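Local coordinates for SusD superfamily protein (Bacteroides thetaiotaomicron VPI-5482, PDB 3HDX) that probably binds polysaccharide at the bacterial outer membrane as part of a SusD-type carbohydrate uptake system, at residues M19-Y22 and G23-A27; L193-K196 and L197-Y200. All coordinates share one frame; numbering follows the deposited sequence.

In the fold
Both contacts are local, one within a helix and one where a loop enters a helix, and a tyrosine hydroxyl joins them. Contact 1 is a run of turns within helix 11-30, while contact 2 is the capped start of helix 196-209; their centres lie about 16 Å apart. The bridge is Tyr22 of contact 1, whose OH stands 2.8 Å from Phe194 N, a probable hydrogen bond, and 3.6 Å from Leu193 CA, a packing contact. Helix 104-129 touches both, Leu117 meeting Val21, Tyr22, Thr25 and Phe194. Each contact has a bound 1,2-ethanediol nearby, about 4 Å from the Met19 side chain and about 3 Å from that of Tyr200, probably from the crystallisation liquor.

Contact 1. Residues M19-Y22 and G23-A27; sequences MGVY and GLTRA
Gly23 to Arg26 bond back to Met19 to Tyr22 in a purely local, turn-to-turn contact within helix 11-30. The evidence is four consecutive i to i+4 backbone bonds, among them Leu24 N to Gly20 O at 2.9 Å and Arg26 N to Tyr22 O at 3.0 Å, the latter with an N-H...O angle of 166°. One carbonyl has a double load: Val21 O accepts from Thr25 N at 3.0 Å and from Thr25 OG1 at 2.8 Å. The two donors arrive from opposite faces of the carbonyl plane, the hydroxyl standing 35° out of it and so not on a lone pair. With chi1 at -48°, OG1 lies beside its own backbone N and is turned back along the helix, which explains its reach to the preceding turn. A valine in its place would probably leave Val21 O without its second donor. Leu24 folds back likewise, its CG resting 3.3 Å from Gly20 O. Arg26 starts out extended and bends at chi3, bringing one guanidinium face over Gly23 CA, which sits 3.7 Å above the plane, offset toward the rim. A water weakly joins Arg26 NH1 to Tyr22 O, while Phe263 forms a cation-pi contact with the same side chain. The Tyr22 hydroxyl, by contrast, leaves the helix to bond with Gln113. Val21 and Thr25 pack on both helix 76-91 and helix 104-129, whereas Leu24 meets the former through Val81 and Ala84. A threonine hydroxyl returned to the carbonyl four residues earlier is a familiar alpha-helical motif, set here in a helix that packs against two others of the helix-rich SusD fold.

Contact 2. Residues L193-K196 and L197-Y200; sequences LFNK and LSAY
A capping box starts helix 196-209, with Asn195 at the N-cap and Ser198 as its partner three residues on. Asn195 OD1 accepts from Ser198 N at 3.0 Å and, weakly, from Leu197 N; Ser198 N stands 48° out of the carboxamide plane, so the bond does not follow a lone pair. Reciprocally, Ser198 OG accepts from Asn195 N at 2.9 Å in a nearly straight bond (163°). Chi1 of 65° tucks the Asn195 amide between its own N and carbonyl carbon, placing OD1 against the first turn's N-H groups. Regular helical bonding follows, Ala199 N meeting Asn195 O at 3.2 Å. In the conformer given here, one of two modelled for Phe194, Ser198 CB lies nearly over the ring centre in a CH-pi contact, 3.6 Å from the centroid. That ring position also brings CE1 within 3.7 Å of Ala199 CB; both contacts hold for this conformer alone. Lys196 runs beside Tyr200, its CG 4.0 Å from Tyr200 CE2, before bends at chi3 and chi4 take NZ to the carbonyls of Leu170 and Ile167. The buried Ser198 OG is also bonded to Ile258 O. Around this helix start, Phe194 packs on helix 104-129, Ala199 and Tyr200 face helix 152-169, and Leu197 and Tyr200 meet helix 213-226, Phe222 touching both.

Contact 1. Residues M19-Y22 and G23-A27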
HETATM    1  N   MSE A  19      18.503  -6.058  -4.818  1.00 14.61           N
HETATM    2  CA  MSE A  19      18.161  -5.578  -3.459  1.00 16.77           C
HETATM    3  C   MSE A  19      18.067  -4.039  -3.451  1.00 14.85           C
HETATM    4  O   MSE A  19      17.226  -3.467  -2.733  1.00 15.07           O
HETATM    5  CB  MSE A  19      19.121  -6.136  -2.401  1.00 18.22           C
HETATM    6  CG  MSE A  19      19.110  -7.690  -2.325  1.00 19.85           C
HETATM    7 SE   MSE A  19      17.355  -8.538  -2.228  0.75 24.41          SE
HETATM    8  CE  MSE A  19      17.825 -10.286  -2.871  1.00 24.33           C
ATOM      9  N   GLY A  20      18.863  -3.372  -4.297  1.00 14.79           N
ATOM     10  CA  GLY A  20      18.785  -1.939  -4.437  1.00 14.58           C
ATOM     11  C   GLY A  20      17.461  -1.443  -4.994  1.00 13.95           C
ATOM     12  O   GLY A  20      16.976  -0.404  -4.560  1.00 14.72           O
ATOM     13  N   VAL A  21      16.879  -2.171  -5.967  1.00 13.52           N
ATOM     14  CA  VAL A  21      15.563  -1.779  -6.516  1.00 13.06           C
ATOM     15  C   VAL A  21      14.488  -1.891  -5.402  1.00 12.30           C
ATOM     16  O   VAL A  21      13.647  -0.988  -5.247  1.00 13.06           O
ATOM     17  CB  VAL A  21      15.175  -2.569  -7.773  1.00 13.08           C
ATOM     18  CG1 VAL A  21      13.839  -2.060  -8.324  1.00 13.18           C
ATOM     19  CG2 VAL A  21      16.291  -2.452  -8.854  1.00 14.18           C
ATOM     20  N   TYR A  22      14.545  -2.968  -4.604  1.00 13.23           N
ATOM     21  CA  TYR A  22      13.667  -3.100  -3.436  1.00 13.13           C
ATOM     22  C   TYR A  22      13.854  -1.936  -2.474  1.00 13.08           C
ATOM     23  O   TYR A  22      12.886  -1.384  -1.968  1.00 13.33           O
ATOM     24  CB  TYR A  22      13.882  -4.416  -2.686  1.00 13.96           C
ATOM     25  CG  TYR A  22      13.188  -5.634  -3.307  1.00 12.43           C
ATOM     26  CD1 TYR A  22      11.830  -5.875  -3.064  1.00 12.89           C
ATOM     27  CD2 TYR A  22      13.861  -6.526  -4.113  1.00 12.82           C
ATOM     28  CE1 TYR A  22      11.158  -6.963  -3.635  1.00 13.74           C
ATOM     29  CE2 TYR A  22      13.218  -7.619  -4.683  1.00 12.51           C
ATOM     30  CZ  TYR A  22      11.865  -7.856  -4.414  1.00 12.62           C
ATOM     31  OH  TYR A  22      11.244  -8.938  -4.967  1.00 13.00           O
ATOM     32  N   GLY A  23      15.108  -1.583  -2.207  1.00 13.37           N
ATOM     33  CA  GLY A  23      15.403  -0.495  -1.296  1.00 13.02           C
ATOM     34  C   GLY A  23      14.862   0.842  -1.740  1.00 13.79           C
ATOM     35  O   GLY A  23      14.321   1.612  -0.934  1.00 15.31           O
ATOM     36  N   LEU A  24      15.018   1.114  -3.037  1.00 13.30           N
ATOM     37  CA  LEU A  24      14.502   2.337  -3.625  1.00 11.67           C
ATOM     38  C   LEU A  24      12.983   2.387  -3.554  1.00 12.82           C
ATOM     39  O   LEU A  24      12.426   3.462  -3.350  1.00 13.18           O
ATOM     40  CB  LEU A  24      14.990   2.502  -5.067  1.00 12.18           C
ATOM     41  CG  LEU A  24      16.491   2.789  -5.222  1.00 13.76           C
ATOM     42  CD1 LEU A  24      16.898   2.618  -6.679  1.00 15.48           C
ATOM     43  CD2 LEU A  24      16.785   4.191  -4.691  1.00 15.21           C
ATOM     44  N   THR A  25      12.330   1.232  -3.751  1.00 13.10           N
ATOM     45  CA  THR A  25      10.849   1.172  -3.709  1.00 13.16           C
ATOM     46  C   THR A  25      10.350   1.457  -2.280  1.00 13.52           C
ATOM     47  O   THR A  25       9.460   2.264  -2.074  1.00 14.10           O
ATOM     48  CB  THR A  25      10.285  -0.138  -4.253  1.00 12.37           C
ATOM     49  OG1 THR A  25      10.897  -0.452  -5.528  1.00 13.65           O
ATOM     50  CG2 THR A  25       8.760   0.003  -4.403  1.00 12.45           C
ATOM     51  N   ARG A  26      11.023   0.871  -1.300  1.00 12.47           N
ATOM     52  CA  ARG A  26      10.721   1.134   0.124  1.00 14.16           C
ATOM     53  C   ARG A  26      10.906   2.635   0.402  1.00 13.74           C
ATOM     54  O   ARG A  26      10.034   3.269   0.967  1.00 13.82           O
ATOM     55  CB  ARG A  26      11.622   0.300   1.010  1.00 16.66           C
ATOM     56  CG  ARG A  26      11.389   0.500   2.485  1.00 20.43           C
ATOM     57  CD  ARG A  26      12.314  -0.339   3.289  1.00 24.02           C
ATOM     58  NE  ARG A  26      13.724   0.101   3.178  1.00 29.09           N
ATOM     59  CZ  ARG A  26      14.769  -0.622   2.719  1.00 33.51           C
ATOM     60  NH1 ARG A  26      14.676  -1.901   2.335  1.00 35.66           N
ATOM     61  NH2 ARG A  26      15.978  -0.054   2.678  1.00 35.97           N
ATOM     62  N   ALA A  27      12.028   3.201  -0.072  1.00 13.89           N
ATOM     63  CA  ALA A  27      12.311   4.619   0.131  1.00 13.93           C
ATOM     64  C   ALA A  27      11.261   5.540  -0.487  1.00 14.30           C
ATOM     65  O   ALA A  27      10.905   6.569   0.113  1.00 13.93           O
ATOM     66  CB  ALA A  27      13.699   4.969  -0.387  1.00 15.33           C
TER
HETATM   67  O   HOH W   1      12.828  -2.948   0.728  1.00 46.58           O

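Contact 2. Residues L193-K196 and L197-Y200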
ATOM      1  N   LEU A 193      10.397 -11.047  -0.625  1.00 14.42           N
ATOM      2  CA  LEU A 193      10.409 -10.849  -2.079  1.00 14.22           C
ATOM      3  C   LEU A 193       8.998 -10.769  -2.701  1.00 13.69           C
ATOM      4  O   LEU A 193       8.066 -11.422  -2.216  1.00 16.43           O
ATOM      5  CB  LEU A 193      11.185 -11.991  -2.748  1.00 14.19           C
ATOM      6  CG  LEU A 193      12.650 -12.107  -2.284  1.00 14.92           C
ATOM      7  CD1 LEU A 193      13.248 -13.330  -2.949  1.00 16.76           C
ATOM      8  CD2 LEU A 193      13.510 -10.844  -2.548  1.00 14.93           C
ATOM      9  N   PHE A 194       8.883  -9.972  -3.770  1.00 12.88           N
ATOM     10  CA  PHE A 194       7.678  -9.817  -4.553  0.50 13.17           C
ATOM     11  C   PHE A 194       7.395 -11.196  -5.199  1.00 12.87           C
ATOM     12  O   PHE A 194       8.264 -11.734  -5.906  1.00 14.74           O
ATOM     13  CB  PHE A 194       7.970  -8.741  -5.598  0.50 13.95           C
ATOM     14  CG  PHE A 194       6.777  -8.067  -6.148  0.50 12.36           C
ATOM     15  CD1 PHE A 194       6.088  -8.614  -7.197  0.50 11.58           C
ATOM     16  CD2 PHE A 194       6.418  -6.794  -5.703  0.50 12.91           C
ATOM     17  CE1 PHE A 194       4.998  -7.989  -7.721  0.50 11.98           C
ATOM     18  CE2 PHE A 194       5.322  -6.146  -6.265  0.50 12.19           C
ATOM     19  CZ  PHE A 194       4.641  -6.751  -7.289  0.50 11.67           C
ATOM     20  N   ASN A 195       6.231 -11.778  -4.928  1.00 12.29           N
ATOM     21  CA  ASN A 195       5.888 -13.089  -5.463  1.00 12.45           C
ATOM     22  C   ASN A 195       4.774 -12.956  -6.488  1.00 11.50           C
ATOM     23  O   ASN A 195       4.271 -11.846  -6.775  1.00 12.03           O
ATOM     24  CB  ASN A 195       5.553 -14.038  -4.288  1.00 12.65           C
ATOM     25  CG  ASN A 195       4.306 -13.613  -3.509  1.00 12.25           C
ATOM     26  OD1 ASN A 195       3.227 -13.522  -4.084  1.00 11.86           O
ATOM     27  ND2 ASN A 195       4.455 -13.382  -2.196  1.00 13.14           N
ATOM     28  N   LYS A 196       4.365 -14.079  -7.062  1.00 11.57           N
ATOM     29  CA  LYS A 196       3.362 -14.043  -8.124  1.00 12.29           C
ATOM     30  C   LYS A 196       2.065 -13.357  -7.648  1.00 10.71           C
ATOM     31  O   LYS A 196       1.443 -12.578  -8.410  1.00 11.79           O
ATOM     32  CB  LYS A 196       3.043 -15.431  -8.636  1.00 13.40           C
ATOM     33  CG  LYS A 196       2.304 -15.474  -9.965  1.00 13.03           C
ATOM     34  CD  LYS A 196       1.757 -16.864 -10.319  1.00 14.67           C
ATOM     35  CE  LYS A 196       2.775 -17.967 -10.544  1.00 15.56           C
ATOM     36  NZ  LYS A 196       3.663 -17.636 -11.723  1.00 17.47           N
ATOM     37  N   LEU A 197       1.642 -13.661  -6.411  1.00 11.43           N
ATOM     38  CA  LEU A 197       0.419 -13.059  -5.862  1.00 11.16           C
ATOM     39  C   LEU A 197       0.582 -11.571  -5.551  1.00 11.70           C
ATOM     40  O   LEU A 197      -0.390 -10.796  -5.661  1.00 11.08           O
ATOM     41  CB  LEU A 197      -0.154 -13.847  -4.700  1.00 11.31           C
ATOM     42  CG  LEU A 197      -0.524 -15.296  -5.040  1.00 11.85           C
ATOM     43  CD1 LEU A 197      -1.248 -15.987  -3.814  1.00 12.12           C
ATOM     44  CD2 LEU A 197      -1.409 -15.359  -6.345  1.00 11.62           C
ATOM     45  N   SER A 198       1.806 -11.160  -5.192  1.00 10.52           N
ATOM     46  CA  SER A 198       2.093  -9.716  -5.043  1.00 11.08           C
ATOM     47  C   SER A 198       1.710  -9.002  -6.352  1.00 10.92           C
ATOM     48  O   SER A 198       1.013  -7.983  -6.352  1.00  9.89           O
ATOM     49  CB  SER A 198       3.582  -9.480  -4.761  1.00 11.28           C
ATOM     50  OG  SER A 198       4.070 -10.297  -3.712  1.00 11.47           O
ATOM     51  N   ALA A 199       2.145  -9.551  -7.485  1.00 11.04           N
ATOM     52  CA  ALA A 199       1.827  -8.945  -8.811  1.00 10.95           C
ATOM     53  C   ALA A 199       0.329  -8.934  -9.078  1.00 10.16           C
ATOM     54  O   ALA A 199      -0.229  -7.929  -9.528  1.00 11.20           O
ATOM     55  CB  ALA A 199       2.591  -9.652  -9.941  1.00 10.96           C
ATOM     56  N   TYR A 200      -0.328 -10.069  -8.810  1.00 10.09           N
ATOM     57  CA  TYR A 200      -1.798 -10.113  -8.946  1.00 10.61           C
ATOM     58  C   TYR A 200      -2.510  -9.075  -8.077  1.00 10.79           C
ATOM     59  O   TYR A 200      -3.539  -8.540  -8.494  1.00 10.44           O
ATOM     60  CB  TYR A 200      -2.369 -11.514  -8.704  1.00 12.11           C
ATOM     61  CG  TYR A 200      -2.292 -12.457  -9.888  1.00 12.20           C
ATOM     62  CD1 TYR A 200      -3.102 -12.266 -10.989  1.00 13.32           C
ATOM     63  CD2 TYR A 200      -1.407 -13.520  -9.908  1.00 11.68           C
ATOM     64  CE1 TYR A 200      -3.062 -13.129 -12.080  1.00 13.68           C
ATOM     65  CE2 TYR A 200      -1.385 -14.426 -10.984  1.00 12.61           C
ATOM     66  CZ  TYR A 200      -2.188 -14.221 -12.065  1.00 13.70           C
ATOM     67  OH  TYR A 200      -2.165 -15.055 -13.142  1.00 15.18           O
TER